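Local coordinates for protein FAD-binding oxidoreductase (Gulosibacter chungangensis, PDB 7PBG) that oxidises 4-ethylphenol and related 4-alkylphenols, using a covalently bound FAD cofactor to dehydrogenate the alkyl side chain, at residues L255-M269 with A429-I441. Residues are numbered along the deposited sequence; the frame is centred on the assembly and turned at random.
Sequences LPAIMETTLPLRIGM and AQFIIGLREMHHI
Arg266, near the C-terminal end of helix 255-266, meets the hairpin loop at Gly434 through the only two hydrogen bonds between these segments. NE and NH2 grip its carbonyl oxygen side-on, NE to Gly434 O at 2.7 Å and NH2 to Gly434 O at 3.0 Å; the NE bond is the straighter (158° at the hydrogen, against 137°). The oxygen lies in the guanidinium plane, and Leu435 CD1 rests over one face of it. A bend at chi2 (63°) turns the arginine chain so that NE faces the loop, while NH1 bonds to Leu272 O. Leu435 CD1 also packs 3.3 Å from Arg266 O, which accepts the N-H of Met269 in a type I turn. A lysine here, one nitrogen for three, would probably leave Gly434 O with at most one donor, Leu272 O without the NH1 bond and Leu435 CD1 without its flat partner.

Within the loop, Glu437 OE1 accepts from Leu435 N at 3.0 Å, and OE2 accepts a hydrogen bond from His439 NE2. Leu435 O is buried with no partner, facing Leu263 CD1 and Ile267. Arg436 CG touches Ile267 CD1, whereas its guanidinium bonds to Ala122 O and Tyr172 OH of the second subunit.

Toward the start of the helix the contact is apolar. Met259, bent at chi2 and chi3, brings CE to 3.7 Å from Ile433 CG1 and near Phe431 CB and Met438 SD; Leu255 CD2 sits over the Phe431 ring in a CH-pi contact, 4.1 Å from its centroid. The helix thus packs on one face of the antiparallel sheet; Ile432 points away from it, its side chain about 7 Å from the bound FAD. Because apolar packing has little directionality, the loop's position against the helix end probably depends on the side-on arginine grip.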
loop_
_atom_site.group_PDB
_atom_site.type_symbol
_atom_site.label_atom_id
_atom_site.label_comp_id
_atom_site.label_asym_id
_atom_site.label_seq_id
_atom_site.Cartn_x
_atom_site.Cartn_y
_atom_site.Cartn_z
ATOM N N LEU A 255 -7.029 17.085 -26.189
ATOM C CA LEU A 255 -6.522 16.182 -25.143
ATOM C C LEU A 255 -5.438 16.847 -24.294
ATOM O O LEU A 255 -5.492 16.707 -23.068
ATOM C CB LEU A 255 -6.044 14.867 -25.763
ATOM C CG LEU A 255 -5.484 13.841 -24.792
ATOM C CD1 LEU A 255 -6.555 13.325 -23.830
ATOM C CD2 LEU A 255 -4.873 12.677 -25.559
ATOM N N PRO A 256 -4.392 17.539 -24.832
ATOM C CA PRO A 256 -3.402 18.123 -23.937
ATOM C C PRO A 256 -3.999 19.059 -22.883
ATOM O O PRO A 256 -3.718 18.902 -21.690
ATOM C CB PRO A 256 -2.442 18.876 -24.869
ATOM C CG PRO A 256 -2.571 18.152 -26.151
ATOM C CD PRO A 256 -4.034 17.730 -26.253
ATOM N N ALA A 257 -4.856 19.989 -23.290
ATOM C CA ALA A 257 -5.452 20.895 -22.309
ATOM C C ALA A 257 -6.323 20.127 -21.303
ATOM O O ALA A 257 -6.454 20.588 -20.122
ATOM C CB ALA A 257 -6.238 21.964 -22.987
ATOM N N ILE A 258 -7.033 19.109 -21.773
ATOM C CA ILE A 258 -7.867 18.318 -20.852
ATOM C C ILE A 258 -6.973 17.736 -19.751
ATOM O O ILE A 258 -7.302 17.855 -18.589
ATOM C CB ILE A 258 -8.646 17.221 -21.554
ATOM C CG1 ILE A 258 -9.635 17.790 -22.583
ATOM C CG2 ILE A 258 -9.265 16.313 -20.502
ATOM C CD1 ILE A 258 -10.190 16.736 -23.557
ATOM N N MET A 259 -5.847 17.118 -20.123
ATOM C CA MET A 259 -5.029 16.413 -19.140
ATOM C C MET A 259 -4.374 17.463 -18.218
ATOM O O MET A 259 -4.336 17.236 -17.015
ATOM C CB MET A 259 -3.970 15.532 -19.817
ATOM C CG MET A 259 -4.508 14.471 -20.724
ATOM S SD MET A 259 -5.890 13.488 -20.102
ATOM C CE MET A 259 -5.068 12.721 -18.708
ATOM N N GLU A 260 -3.910 18.602 -18.765
ATOM C CA GLU A 260 -3.198 19.605 -17.967
ATOM C C GLU A 260 -4.206 20.320 -17.064
ATOM O O GLU A 260 -3.784 20.783 -16.015
ATOM C CB GLU A 260 -2.418 20.551 -18.855
ATOM C CG GLU A 260 -1.245 19.873 -19.513
ATOM C CD GLU A 260 -0.061 19.530 -18.621
ATOM O OE1 GLU A 260 0.010 20.042 -17.488
ATOM O OE2 GLU A 260 0.823 18.797 -19.087
ATOM N N THR A 261 -5.494 20.372 -17.423
ATOM C CA THR A 261 -6.527 20.957 -16.539
ATOM C C THR A 261 -6.851 19.990 -15.388
ATOM O O THR A 261 -7.047 20.431 -14.224
ATOM C CB THR A 261 -7.804 21.334 -17.296
ATOM O OG1 THR A 261 -7.415 22.258 -18.312
ATOM C CG2 THR A 261 -8.869 21.962 -16.423
ATOM N N THR A 262 -6.853 18.708 -15.692
ATOM C CA THR A 262 -7.244 17.627 -14.760
ATOM C C THR A 262 -6.243 17.538 -13.588
ATOM O O THR A 262 -6.652 17.479 -12.455
ATOM C CB THR A 262 -7.343 16.278 -15.486
ATOM O OG1 THR A 262 -8.297 16.365 -16.550
ATOM C CG2 THR A 262 -7.687 15.197 -14.496
ATOM N N LEU A 263 -4.937 17.553 -13.875
ATOM C CA LEU A 263 -3.901 17.215 -12.889
ATOM C C LEU A 263 -4.092 18.087 -11.645
ATOM O O LEU A 263 -4.169 17.554 -10.550
ATOM C CB LEU A 263 -2.516 17.418 -13.513
ATOM C CG LEU A 263 -1.360 17.253 -12.541
ATOM C CD1 LEU A 263 -1.301 15.851 -11.981
ATOM C CD2 LEU A 263 -0.069 17.619 -13.226
ATOM N N PRO A 264 -4.072 19.435 -11.726
ATOM C CA PRO A 264 -4.110 20.252 -10.512
ATOM C C PRO A 264 -5.442 20.137 -9.754
ATOM O O PRO A 264 -5.425 20.431 -8.558
ATOM C CB PRO A 264 -3.856 21.684 -11.007
ATOM C CG PRO A 264 -4.277 21.633 -12.456
ATOM C CD PRO A 264 -3.817 20.267 -12.910
ATOM N N LEU A 265 -6.519 19.720 -10.440
ATOM C CA LEU A 265 -7.830 19.497 -9.804
ATOM C C LEU A 265 -7.900 18.161 -9.073
ATOM O O LEU A 265 -8.798 17.993 -8.254
ATOM C CB LEU A 265 -8.936 19.538 -10.848
ATOM C CG LEU A 265 -9.097 20.879 -11.555
ATOM C CD1 LEU A 265 -10.061 20.698 -12.694
ATOM C CD2 LEU A 265 -9.506 21.989 -10.574
ATOM N N ARG A 266 -7.043 17.211 -9.441
ATOM C CA ARG A 266 -7.037 15.849 -8.886
ATOM C C ARG A 266 -5.943 15.656 -7.827
ATOM O O ARG A 266 -6.138 14.860 -6.913
ATOM C CB ARG A 266 -6.800 14.876 -10.039
ATOM C CG ARG A 266 -6.635 13.437 -9.578
ATOM C CD ARG A 266 -7.934 12.952 -8.912
ATOM N NE ARG A 266 -7.653 11.624 -8.395
ATOM C CZ ARG A 266 -8.156 11.106 -7.286
ATOM N NH1 ARG A 266 -8.939 11.837 -6.505
ATOM N NH2 ARG A 266 -7.750 9.913 -6.884
ATOM N N ILE A 267 -4.783 16.305 -7.988
ATOM C CA ILE A 267 -3.604 15.828 -7.224
ATOM C C ILE A 267 -3.861 16.008 -5.710
ATOM O O ILE A 267 -3.258 15.285 -4.942
ATOM C CB ILE A 267 -2.342 16.561 -7.714
ATOM C CG1 ILE A 267 -1.096 15.886 -7.147
ATOM C CG2 ILE A 267 -2.406 18.041 -7.400
ATOM C CD1 ILE A 267 0.159 16.133 -7.931
ATOM N N GLY A 268 -4.645 17.017 -5.308
ATOM C CA GLY A 268 -4.993 17.305 -3.905
ATOM C C GLY A 268 -6.272 16.574 -3.486
ATOM O O GLY A 268 -6.723 16.772 -2.383
ATOM N N MET A 269 -6.829 15.704 -4.332
ATOM C CA MET A 269 -8.033 14.848 -4.077
ATOM C C MET A 269 -9.304 15.679 -3.992
ATOM O O MET A 269 -10.358 15.143 -3.543
ATOM C CB MET A 269 -7.898 14.017 -2.791
ATOM C CG MET A 269 -6.811 12.971 -2.877
ATOM S SD MET A 269 -6.565 12.291 -1.209
ATOM C CE MET A 269 -5.118 11.258 -1.423
ATOM N N ALA A 429 -9.741 4.459 -26.584
ATOM C CA ALA A 429 -8.669 5.098 -25.802
ATOM C C ALA A 429 -9.273 5.667 -24.540
ATOM O O ALA A 429 -10.358 6.298 -24.602
ATOM C CB ALA A 429 -7.963 6.156 -26.606
ATOM N N GLN A 430 -8.601 5.447 -23.421
ATOM C CA GLN A 430 -8.924 6.206 -22.205
ATOM C C GLN A 430 -7.601 6.743 -21.656
ATOM O O GLN A 430 -6.586 6.041 -21.700
ATOM C CB GLN A 430 -9.740 5.274 -21.330
ATOM C CG GLN A 430 -10.265 5.884 -20.044
ATOM C CD GLN A 430 -11.441 5.047 -19.619
ATOM O OE1 GLN A 430 -12.533 5.125 -20.198
ATOM N NE2 GLN A 430 -11.200 4.153 -18.689
ATOM N N PHE A 431 -7.632 7.941 -21.126
ATOM C CA PHE A 431 -6.486 8.471 -20.357
ATOM C C PHE A 431 -7.006 8.799 -18.973
ATOM O O PHE A 431 -8.119 9.270 -18.837
ATOM C CB PHE A 431 -5.877 9.705 -20.998
ATOM C CG PHE A 431 -5.101 9.457 -22.260
ATOM C CD1 PHE A 431 -3.722 9.261 -22.229
ATOM C CD2 PHE A 431 -5.774 9.336 -23.450
ATOM C CE1 PHE A 431 -3.037 9.008 -23.404
ATOM C CE2 PHE A 431 -5.083 9.072 -24.621
ATOM C CZ PHE A 431 -3.715 8.931 -24.597
ATOM N N ILE A 432 -6.213 8.480 -17.960
ATOM C CA ILE A 432 -6.590 8.748 -16.541
ATOM C C ILE A 432 -5.336 9.305 -15.866
ATOM O O ILE A 432 -4.256 8.660 -15.988
ATOM C CB ILE A 432 -7.085 7.464 -15.852
ATOM C CG1 ILE A 432 -8.310 6.841 -16.520
ATOM C CG2 ILE A 432 -7.324 7.728 -14.370
ATOM C CD1 ILE A 432 -8.553 5.414 -16.093
ATOM N N ILE A 433 -5.484 10.421 -15.163
ATOM C CA ILE A 433 -4.552 10.764 -14.050
ATOM C C ILE A 433 -5.130 10.149 -12.751
ATOM O O ILE A 433 -6.187 10.564 -12.327
ATOM C CB ILE A 433 -4.334 12.280 -14.000
ATOM C CG1 ILE A 433 -3.605 12.741 -15.267
ATOM C CG2 ILE A 433 -3.541 12.655 -12.754
ATOM C CD1 ILE A 433 -3.704 14.210 -15.494
ATOM N N GLY A 434 -4.458 9.145 -12.181
ATOM C CA GLY A 434 -4.892 8.484 -10.944
ATOM C C GLY A 434 -4.809 9.436 -9.799
ATOM O O GLY A 434 -5.824 9.770 -9.232
ATOM N N LEU A 435 -3.595 9.865 -9.466
ATOM C CA LEU A 435 -3.361 10.947 -8.490
ATOM C C LEU A 435 -2.119 11.726 -8.953
ATOM O O LEU A 435 -2.255 12.931 -9.243
ATOM C CB LEU A 435 -3.198 10.356 -7.090
ATOM C CG LEU A 435 -3.270 11.399 -5.984
ATOM C CD1 LEU A 435 -4.626 12.067 -5.974
ATOM C CD2 LEU A 435 -2.945 10.823 -4.607
ATOM N N ARG A 436 -0.999 11.034 -9.181
ATOM C CA ARG A 436 0.234 11.673 -9.712
ATOM C C ARG A 436 0.719 10.977 -10.972
ATOM O O ARG A 436 1.674 11.485 -11.559
ATOM C CB ARG A 436 1.379 11.598 -8.699
ATOM C CG ARG A 436 1.098 12.334 -7.400
ATOM C CD ARG A 436 2.101 11.984 -6.304
ATOM N NE ARG A 436 2.018 12.947 -5.232
ATOM C CZ ARG A 436 1.116 12.977 -4.271
ATOM N NH1 ARG A 436 0.165 12.071 -4.191
ATOM N NH2 ARG A 436 1.151 13.946 -3.374
ATOM N N GLU A 437 0.030 9.944 -11.413
ATOM C CA GLU A 437 0.517 9.146 -12.562
ATOM C C GLU A 437 -0.513 9.228 -13.658
ATOM O O GLU A 437 -1.713 9.412 -13.339
ATOM C CB GLU A 437 0.851 7.719 -12.124
ATOM C CG GLU A 437 -0.296 6.729 -12.109
ATOM C CD GLU A 437 -1.402 6.869 -11.097
ATOM O OE1 GLU A 437 -1.490 7.930 -10.430
ATOM O OE2 GLU A 437 -2.254 5.959 -11.061
ATOM N N MET A 438 -0.053 9.037 -14.900
ATOM C CA MET A 438 -0.971 9.027 -16.059
ATOM C C MET A 438 -0.960 7.623 -16.656
ATOM O O MET A 438 0.089 7.065 -16.950
ATOM C CB MET A 438 -0.584 10.079 -17.110
ATOM C CG MET A 438 -1.631 10.236 -18.254
ATOM S SD MET A 438 -1.160 11.642 -19.275
ATOM C CE MET A 438 0.249 10.939 -20.142
ATOM N N HIS A 439 -2.161 7.076 -16.843
ATOM C CA HIS A 439 -2.404 5.876 -17.648
ATOM C C HIS A 439 -2.942 6.229 -19.031
ATOM O O HIS A 439 -3.828 7.111 -19.177
ATOM C CB HIS A 439 -3.427 4.982 -16.931
ATOM C CG HIS A 439 -3.047 4.659 -15.539
ATOM N ND1 HIS A 439 -2.392 3.480 -15.213
ATOM C CD2 HIS A 439 -3.218 5.336 -14.384
ATOM C CE1 HIS A 439 -2.189 3.436 -13.910
ATOM N NE2 HIS A 439 -2.688 4.562 -13.387
ATOM N N HIS A 440 -2.424 5.518 -20.008
ATOM C CA HIS A 440 -2.968 5.422 -21.374
ATOM C C HIS A 440 -3.552 4.033 -21.500
ATOM O O HIS A 440 -2.796 3.061 -21.440
ATOM C CB HIS A 440 -1.911 5.751 -22.415
ATOM C CG HIS A 440 -2.314 5.403 -23.796
ATOM N ND1 HIS A 440 -1.383 5.134 -24.762
ATOM C CD2 HIS A 440 -3.532 5.316 -24.380
ATOM C CE1 HIS A 440 -2.003 4.861 -25.906
ATOM N NE2 HIS A 440 -3.335 4.992 -25.693
ATOM N N ILE A 441 -4.865 3.913 -21.597
ATOM C CA ILE A 441 -5.490 2.588 -21.845
ATOM C C ILE A 441 -5.848 2.481 -23.335
ATOM O O ILE A 441 -6.665 3.251 -23.829
ATOM C CB ILE A 441 -6.738 2.390 -20.981
ATOM C CG1 ILE A 441 -6.505 2.713 -19.492
ATOM C CG2 ILE A 441 -7.255 0.997 -21.229
ATOM C CD1 ILE A 441 -5.237 2.153 -18.903
#